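Local coordinates for protein probable thioesterase (Thermus thermophilus, PDB 1Z54) that probably hydrolyses fatty acyl-CoA thioesters, as a hotdog-fold member of the 4-hydroxybenzoyl-CoA thioesterase family, at residues F53-R64 / L99-Q110. Residues are numbered along the deposited sequence; the frame is centred on the assembly and turned at random.
Sequences FFPVVELGLTFR and LLAEGFTRHLCQ
Gly-60 and Phe-104 exchange backbone hydrogen bonds in both directions, as do Thr-62 and Glu-102, zipping the strands of segments 53-64 and 99-110 into an antiparallel pair, their directions 167° apart. At Arg-106 the register slips by one: its O takes Val-57 N at 2.8 Å and, weakly, Glu-58 N, a classic beta bulge. Beyond it, Phe-53 and Gln-110 close the far end with another reciprocal pair.

Two salt bridges lie on the face that carries Glu-58, Thr-62, Glu-102, Phe-104 and Arg-106. Glu-58, fully extended, runs alongside Arg-106, whose NH1 meets Glu-58 OE2 at 2.9 Å, on the syn side but tilted out of the carboxylate plane, while OE2 stays in the guanidinium plane. At the other end Arg-64 grips Glu-102 side-on, NE (3.0 Å) and NH1 (3.1 Å) both reaching OE2, while Thr-62 CG2 covers one guanidinium face. Were Glu-102 an alanine, the Arg-64 guanidinium would probably lose its carboxylate partner and be freer to swing.

Between the bridges, with CG held between backbone N and carbonyl carbon (chi1 72°), the Phe-104 ring folds over Gly-60, CE2 lying 3.6 Å from its CA; its edge meets the Glu-58 carboxylate, their planes 86° apart. Past the bulge, Val-57 CG1 packs against Leu-108 CG at 3.5 Å.

On the opposite face, Leu-59, Leu-61, Thr-105 and His-107 lie against helix 24-39, the hotdog's central helix. Strand 86-95 flanks 98-111, and strand 52-63 pairs with a strand of a second subunit, continuing the sheet across the interface.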
ATOM      1  N   PHE A  53       0.668   7.460  22.030  1.00 21.43           N
ATOM      2  CA  PHE A  53       1.171   6.879  20.787  1.00 22.42           C
ATOM      3  C   PHE A  53       2.586   6.320  20.904  1.00 21.52           C
ATOM      4  O   PHE A  53       3.381   6.771  21.725  1.00 21.00           O
ATOM      5  CB  PHE A  53       1.154   7.943  19.683  1.00 23.50           C
ATOM      6  CG  PHE A  53      -0.132   8.716  19.608  1.00 26.22           C
ATOM      7  CD1 PHE A  53      -1.219   8.223  18.896  1.00 28.01           C
ATOM      8  CD2 PHE A  53      -0.265   9.924  20.284  1.00 27.40           C
ATOM      9  CE1 PHE A  53      -2.430   8.922  18.854  1.00 28.22           C
ATOM     10  CE2 PHE A  53      -1.467  10.630  20.253  1.00 29.87           C
ATOM     11  CZ  PHE A  53      -2.554  10.128  19.534  1.00 29.17           C
ATOM     12  N   PHE A  54       2.884   5.339  20.062  1.00 21.34           N
ATOM     13  CA  PHE A  54       4.203   4.723  20.012  1.00 20.99           C
ATOM     14  C   PHE A  54       4.735   4.898  18.601  1.00 20.58           C
ATOM     15  O   PHE A  54       4.910   3.927  17.874  1.00 22.07           O
ATOM     16  CB  PHE A  54       4.119   3.230  20.325  1.00 21.68           C
ATOM     17  CG  PHE A  54       3.764   2.927  21.752  1.00 22.42           C
ATOM     18  CD1 PHE A  54       3.005   1.808  22.067  1.00 22.48           C
ATOM     19  CD2 PHE A  54       4.190   3.755  22.782  1.00 20.79           C
ATOM     20  CE1 PHE A  54       2.674   1.519  23.383  1.00 23.00           C
ATOM     21  CE2 PHE A  54       3.862   3.471  24.102  1.00 22.02           C
ATOM     22  CZ  PHE A  54       3.102   2.352  24.401  1.00 23.31           C
ATOM     23  N   PRO A  55       4.984   6.147  18.184  1.00 19.72           N
ATOM     24  CA  PRO A  55       5.499   6.358  16.829  1.00 19.68           C
ATOM     25  C   PRO A  55       6.877   5.725  16.620  1.00 19.06           C
ATOM     26  O   PRO A  55       7.679   5.607  17.561  1.00 17.15           O
ATOM     27  CB  PRO A  55       5.525   7.882  16.709  1.00 20.51           C
ATOM     28  CG  PRO A  55       5.801   8.317  18.110  1.00 20.47           C
ATOM     29  CD  PRO A  55       4.876   7.424  18.910  1.00 20.30           C
ATOM     30  N   VAL A  56       7.130   5.314  15.380  1.00 15.81           N
ATOM     31  CA  VAL A  56       8.382   4.688  14.981  1.00 15.20           C
ATOM     32  C   VAL A  56       9.446   5.750  14.740  1.00 16.77           C
ATOM     33  O   VAL A  56       9.233   6.674  13.959  1.00 14.40           O
ATOM     34  CB  VAL A  56       8.199   3.883  13.667  1.00 18.00           C
ATOM     35  CG1 VAL A  56       9.543   3.310  13.202  1.00 14.44           C
ATOM     36  CG2 VAL A  56       7.170   2.779  13.873  1.00 15.67           C
ATOM     37  N   VAL A  57      10.584   5.635  15.419  1.00 16.82           N
ATOM     38  CA  VAL A  57      11.658   6.601  15.210  1.00 17.19           C
ATOM     39  C   VAL A  57      12.778   5.961  14.408  1.00 14.57           C
ATOM     40  O   VAL A  57      13.605   6.649  13.825  1.00 10.54           O
ATOM     41  CB  VAL A  57      12.210   7.155  16.538  1.00 17.78           C
ATOM     42  CG1 VAL A  57      11.150   8.002  17.207  1.00 19.31           C
ATOM     43  CG2 VAL A  57      12.647   6.021  17.442  1.00 16.81           C
ATOM     44  N   GLU A  58      12.808   4.633  14.385  1.00 15.60           N
ATOM     45  CA  GLU A  58      13.814   3.932  13.592  1.00 17.28           C
ATOM     46  C   GLU A  58      13.369   2.532  13.206  1.00 16.93           C
ATOM     47  O   GLU A  58      12.767   1.814  14.002  1.00 14.37           O
ATOM     48  CB  GLU A  58      15.159   3.843  14.316  1.00 16.58           C
ATOM     49  CG  GLU A  58      16.245   3.262  13.416  1.00 18.34           C
ATOM     50  CD  GLU A  58      17.551   3.019  14.136  1.00 22.65           C
ATOM     51  OE1 GLU A  58      18.512   2.568  13.473  1.00 20.64           O
ATOM     52  OE2 GLU A  58      17.614   3.277  15.359  1.00 21.89           O
ATOM     53  N   LEU A  59      13.677   2.155  11.974  1.00 17.41           N
ATOM     54  CA  LEU A  59      13.320   0.840  11.456  1.00 19.21           C
ATOM     55  C   LEU A  59      14.568   0.192  10.874  1.00 19.15           C
ATOM     56  O   LEU A  59      15.447   0.874  10.340  1.00 19.66           O
ATOM     57  CB  LEU A  59      12.251   0.974  10.363  1.00 19.85           C
ATOM     58  CG  LEU A  59      11.972  -0.250   9.482  1.00 24.16           C
ATOM     59  CD1 LEU A  59      11.302  -1.345  10.306  1.00 23.14           C
ATOM     60  CD2 LEU A  59      11.071   0.155   8.314  1.00 23.69           C
ATOM     61  N   GLY A  60      14.644  -1.126  10.988  1.00 17.01           N
ATOM     62  CA  GLY A  60      15.777  -1.849  10.453  1.00 18.27           C
ATOM     63  C   GLY A  60      15.324  -3.226  10.025  1.00 19.07           C
ATOM     64  O   GLY A  60      14.672  -3.931  10.793  1.00 18.66           O
ATOM     65  N   LEU A  61      15.656  -3.609   8.798  1.00 18.20           N
ATOM     66  CA  LEU A  61      15.268  -4.912   8.291  1.00 18.92           C
ATOM     67  C   LEU A  61      16.348  -5.562   7.455  1.00 18.92           C
ATOM     68  O   LEU A  61      16.968  -4.920   6.605  1.00 17.18           O
ATOM     69  CB  LEU A  61      13.984  -4.805   7.457  1.00 16.61           C
ATOM     70  CG  LEU A  61      12.654  -5.000   8.192  1.00 17.64           C
ATOM     71  CD1 LEU A  61      11.542  -4.312   7.427  1.00 16.89           C
ATOM     72  CD2 LEU A  61      12.361  -6.495   8.353  1.00 17.02           C
ATOM     73  N   THR A  62      16.568  -6.848   7.708  1.00 19.21           N
ATOM     74  CA  THR A  62      17.546  -7.619   6.953  1.00 19.53           C
ATOM     75  C   THR A  62      16.768  -8.758   6.321  1.00 19.48           C
ATOM     76  O   THR A  62      16.160  -9.574   7.015  1.00 20.23           O
ATOM     77  CB  THR A  62      18.663  -8.171   7.859  1.00 19.65           C
ATOM     78  OG1 THR A  62      19.373  -7.075   8.445  1.00 19.38           O
ATOM     79  CG2 THR A  62      19.638  -9.037   7.055  1.00 19.53           C
ATOM     80  N   PHE A  63      16.778  -8.785   4.995  1.00 20.54           N
ATOM     81  CA  PHE A  63      16.056  -9.786   4.225  1.00 21.66           C
ATOM     82  C   PHE A  63      16.990 -10.939   3.874  1.00 22.94           C
ATOM     83  O   PHE A  63      17.972 -10.752   3.156  1.00 23.65           O
ATOM     84  CB  PHE A  63      15.496  -9.127   2.959  1.00 20.37           C
ATOM     85  CG  PHE A  63      14.696  -7.875   3.232  1.00 19.86           C
ATOM     86  CD1 PHE A  63      13.341  -7.949   3.547  1.00 19.04           C
ATOM     87  CD2 PHE A  63      15.308  -6.616   3.191  1.00 19.30           C
ATOM     88  CE1 PHE A  63      12.598  -6.789   3.818  1.00 17.42           C
ATOM     89  CE2 PHE A  63      14.576  -5.451   3.460  1.00 18.10           C
ATOM     90  CZ  PHE A  63      13.218  -5.538   3.774  1.00 15.43           C
ATOM     91  N   ARG A  64      16.675 -12.126   4.390  1.00 23.34           N
ATOM     92  CA  ARG A  64      17.486 -13.324   4.169  1.00 23.15           C
ATOM     93  C   ARG A  64      16.923 -14.239   3.078  1.00 23.01           C
ATOM     94  O   ARG A  64      17.671 -14.778   2.262  1.00 21.67           O
ATOM     95  CB  ARG A  64      17.592 -14.123   5.471  1.00 24.87           C
ATOM     96  CG  ARG A  64      18.015 -13.317   6.700  1.00 27.98           C
ATOM     97  CD  ARG A  64      19.475 -12.904   6.628  1.00 30.61           C
ATOM     98  NE  ARG A  64      19.963 -12.428   7.922  1.00 33.84           N
ATOM     99  CZ  ARG A  64      21.234 -12.125   8.175  1.00 34.31           C
ATOM    100  NH1 ARG A  64      21.592 -11.700   9.380  1.00 33.35           N
ATOM    101  NH2 ARG A  64      22.150 -12.245   7.220  1.00 35.54           N
ATOM    102  N   LEU A  99      14.236 -18.777   8.366  1.00 23.06           N
ATOM    103  CA  LEU A  99      14.209 -17.345   8.632  1.00 24.06           C
ATOM    104  C   LEU A  99      14.107 -16.614   7.292  1.00 24.67           C
ATOM    105  O   LEU A  99      14.864 -16.894   6.357  1.00 25.43           O
ATOM    106  CB  LEU A  99      15.471 -16.915   9.377  1.00 22.12           C
ATOM    107  CG  LEU A  99      15.626 -15.425   9.694  1.00 23.97           C
ATOM    108  CD1 LEU A  99      14.492 -14.943  10.601  1.00 25.06           C
ATOM    109  CD2 LEU A  99      16.980 -15.202  10.360  1.00 23.78           C
ATOM    110  N   LEU A 100      13.157 -15.691   7.192  1.00 22.80           N
ATOM    111  CA  LEU A 100      12.975 -14.939   5.959  1.00 22.03           C
ATOM    112  C   LEU A 100      13.618 -13.574   6.055  1.00 20.23           C
ATOM    113  O   LEU A 100      14.218 -13.081   5.098  1.00 20.74           O
ATOM    114  CB  LEU A 100      11.486 -14.791   5.643  1.00 19.50           C
ATOM    115  CG  LEU A 100      10.764 -16.123   5.463  1.00 19.80           C
ATOM    116  CD1 LEU A 100       9.380 -15.866   4.872  1.00 17.51           C
ATOM    117  CD2 LEU A 100      11.574 -17.034   4.537  1.00 18.19           C
ATOM    118  N   ALA A 101      13.489 -12.966   7.225  1.00 19.78           N
ATOM    119  CA  ALA A 101      14.055 -11.654   7.468  1.00 20.33           C
ATOM    120  C   ALA A 101      13.993 -11.412   8.960  1.00 20.58           C
ATOM    121  O   ALA A 101      13.281 -12.108   9.681  1.00 21.45           O
ATOM    122  CB  ALA A 101      13.252 -10.589   6.733  1.00 21.28           C
ATOM    123  N   GLU A 102      14.744 -10.427   9.426  1.00 21.17           N
ATOM    124  CA  GLU A 102      14.746 -10.087  10.840  1.00 21.18           C
ATOM    125  C   GLU A 102      14.922  -8.586  10.945  1.00 20.79           C
ATOM    126  O   GLU A 102      15.575  -7.970  10.101  1.00 21.02           O
ATOM    127  CB  GLU A 102      15.876 -10.818  11.566  1.00 24.43           C
ATOM    128  CG  GLU A 102      17.253 -10.592  10.982  1.00 26.98           C
ATOM    129  CD  GLU A 102      18.268 -11.588  11.512  1.00 30.31           C
ATOM    130  OE1 GLU A 102      18.453 -11.651  12.749  1.00 32.00           O
ATOM    131  OE2 GLU A 102      18.875 -12.308  10.692  1.00 28.60           O
ATOM    132  N   GLY A 103      14.333  -7.992  11.976  1.00 20.24           N
ATOM    133  CA  GLY A 103      14.435  -6.555  12.124  1.00 19.09           C
ATOM    134  C   GLY A 103      14.039  -6.028  13.485  1.00 19.05           C
ATOM    135  O   GLY A 103      13.876  -6.784  14.457  1.00 14.63           O
ATOM    136  N   PHE A 104      13.880  -4.712  13.546  1.00 17.37           N
ATOM    137  CA  PHE A 104      13.521  -4.060  14.788  1.00 19.63           C
ATOM    138  C   PHE A 104      12.871  -2.713  14.516  1.00 19.21           C
ATOM    139  O   PHE A 104      12.995  -2.152  13.428  1.00 20.11           O
ATOM    140  CB  PHE A 104      14.785  -3.846  15.634  1.00 19.32           C
ATOM    141  CG  PHE A 104      15.697  -2.780  15.087  1.00 20.53           C
ATOM    142  CD1 PHE A 104      15.523  -1.448  15.444  1.00 18.78           C
ATOM    143  CD2 PHE A 104      16.694  -3.103  14.166  1.00 19.15           C
ATOM    144  CE1 PHE A 104      16.326  -0.445  14.887  1.00 21.80           C
ATOM    145  CE2 PHE A 104      17.504  -2.112  13.600  1.00 20.18           C
ATOM    146  CZ  PHE A 104      17.321  -0.779  13.960  1.00 15.88           C
ATOM    147  N   THR A 105      12.173  -2.205  15.517  1.00 18.29           N
ATOM    148  CA  THR A 105      11.551  -0.905  15.418  1.00 20.57           C
ATOM    149  C   THR A 105      11.761  -0.223  16.752  1.00 21.54           C
ATOM    150  O   THR A 105      11.442  -0.775  17.814  1.00 20.75           O
ATOM    151  CB  THR A 105      10.035  -0.981  15.128  1.00 20.43           C
ATOM    152  OG1 THR A 105       9.409  -1.852  16.073  1.00 18.52           O
ATOM    153  CG2 THR A 105       9.778  -1.477  13.710  1.00 17.61           C
ATOM    154  N   ARG A 106      12.337   0.967  16.687  1.00 21.52           N
ATOM    155  CA  ARG A 106      12.595   1.766  17.868  1.00 24.01           C
ATOM    156  C   ARG A 106      11.439   2.752  17.955  1.00 23.58           C
ATOM    157  O   ARG A 106      11.055   3.353  16.951  1.00 23.43           O
ATOM    158  CB  ARG A 106      13.918   2.516  17.699  1.00 26.41           C
ATOM    159  CG  ARG A 106      14.376   3.284  18.914  1.00 29.61           C
ATOM    160  CD  ARG A 106      15.638   2.653  19.471  1.00 35.87           C
ATOM    161  NE  ARG A 106      16.674   2.525  18.447  1.00 37.78           N
ATOM    162  CZ  ARG A 106      17.779   1.799  18.595  1.00 41.26           C
ATOM    163  NH1 ARG A 106      18.673   1.734  17.615  1.00 40.24           N
ATOM    164  NH2 ARG A 106      17.990   1.134  19.726  1.00 41.10           N
ATOM    165  N   HIS A 107      10.875   2.914  19.145  1.00 22.69           N
ATOM    166  CA  HIS A 107       9.763   3.837  19.320  1.00 20.02           C
ATOM    167  C   HIS A 107       9.983   4.820  20.457  1.00 21.44           C
ATOM    168  O   HIS A 107      10.734   4.561  21.394  1.00 20.93           O
ATOM    169  CB  HIS A 107       8.468   3.084  19.641  1.00 16.43           C
ATOM    170  CG  HIS A 107       8.035   2.111  18.593  1.00 15.93           C
ATOM    171  ND1 HIS A 107       8.668   0.904  18.388  1.00 17.95           N
ATOM    172  CD2 HIS A 107       6.993   2.144  17.727  1.00 13.28           C
ATOM    173  CE1 HIS A 107       8.032   0.232  17.444  1.00 16.19           C
ATOM    174  NE2 HIS A 107       7.011   0.962  17.027  1.00 16.43           N
ATOM    175  N   LEU A 108       9.312   5.958  20.358  1.00 22.20           N
ATOM    176  CA  LEU A 108       9.330   6.952  21.414  1.00 23.37           C
ATOM    177  C   LEU A 108       7.868   6.918  21.829  1.00 23.13           C
ATOM    178  O   LEU A 108       7.048   6.283  21.155  1.00 19.83           O
ATOM    179  CB  LEU A 108       9.690   8.344  20.884  1.00 23.43           C
ATOM    180  CG  LEU A 108      11.174   8.658  20.683  1.00 25.46           C
ATOM    181  CD1 LEU A 108      11.302  10.108  20.227  1.00 25.57           C
ATOM    182  CD2 LEU A 108      11.956   8.443  21.983  1.00 26.43           C
ATOM    183  N   CYS A 109       7.529   7.571  22.932  1.00 23.48           N
ATOM    184  CA  CYS A 109       6.142   7.586  23.364  1.00 25.24           C
ATOM    185  C   CYS A 109       5.621   9.003  23.261  1.00 26.57           C
ATOM    186  O   CYS A 109       6.237   9.940  23.766  1.00 25.25           O
ATOM    187  CB  CYS A 109       5.999   7.080  24.803  1.00 25.78           C
ATOM    188  SG  CYS A 109       4.279   7.078  25.411  1.00 25.70           S
ATOM    189  N   GLN A 110       4.490   9.158  22.585  1.00 28.36           N
ATOM    190  CA  GLN A 110       3.895  10.472  22.415  1.00 31.93           C
ATOM    191  C   GLN A 110       2.550  10.539  23.123  1.00 32.43           C
ATOM    192  O   GLN A 110       1.691   9.680  22.936  1.00 32.76           O
ATOM    193  CB  GLN A 110       3.716  10.774  20.928  1.00 33.10           C
ATOM    194  CG  GLN A 110       3.247  12.186  20.615  1.00 35.36           C
ATOM    195  CD  GLN A 110       3.152  12.437  19.121  1.00 35.53           C
ATOM    196  OE1 GLN A 110       4.121  12.247  18.385  1.00 36.03           O
ATOM    197  NE2 GLN A 110       1.982  12.870  18.666  1.00 36.30           N
TER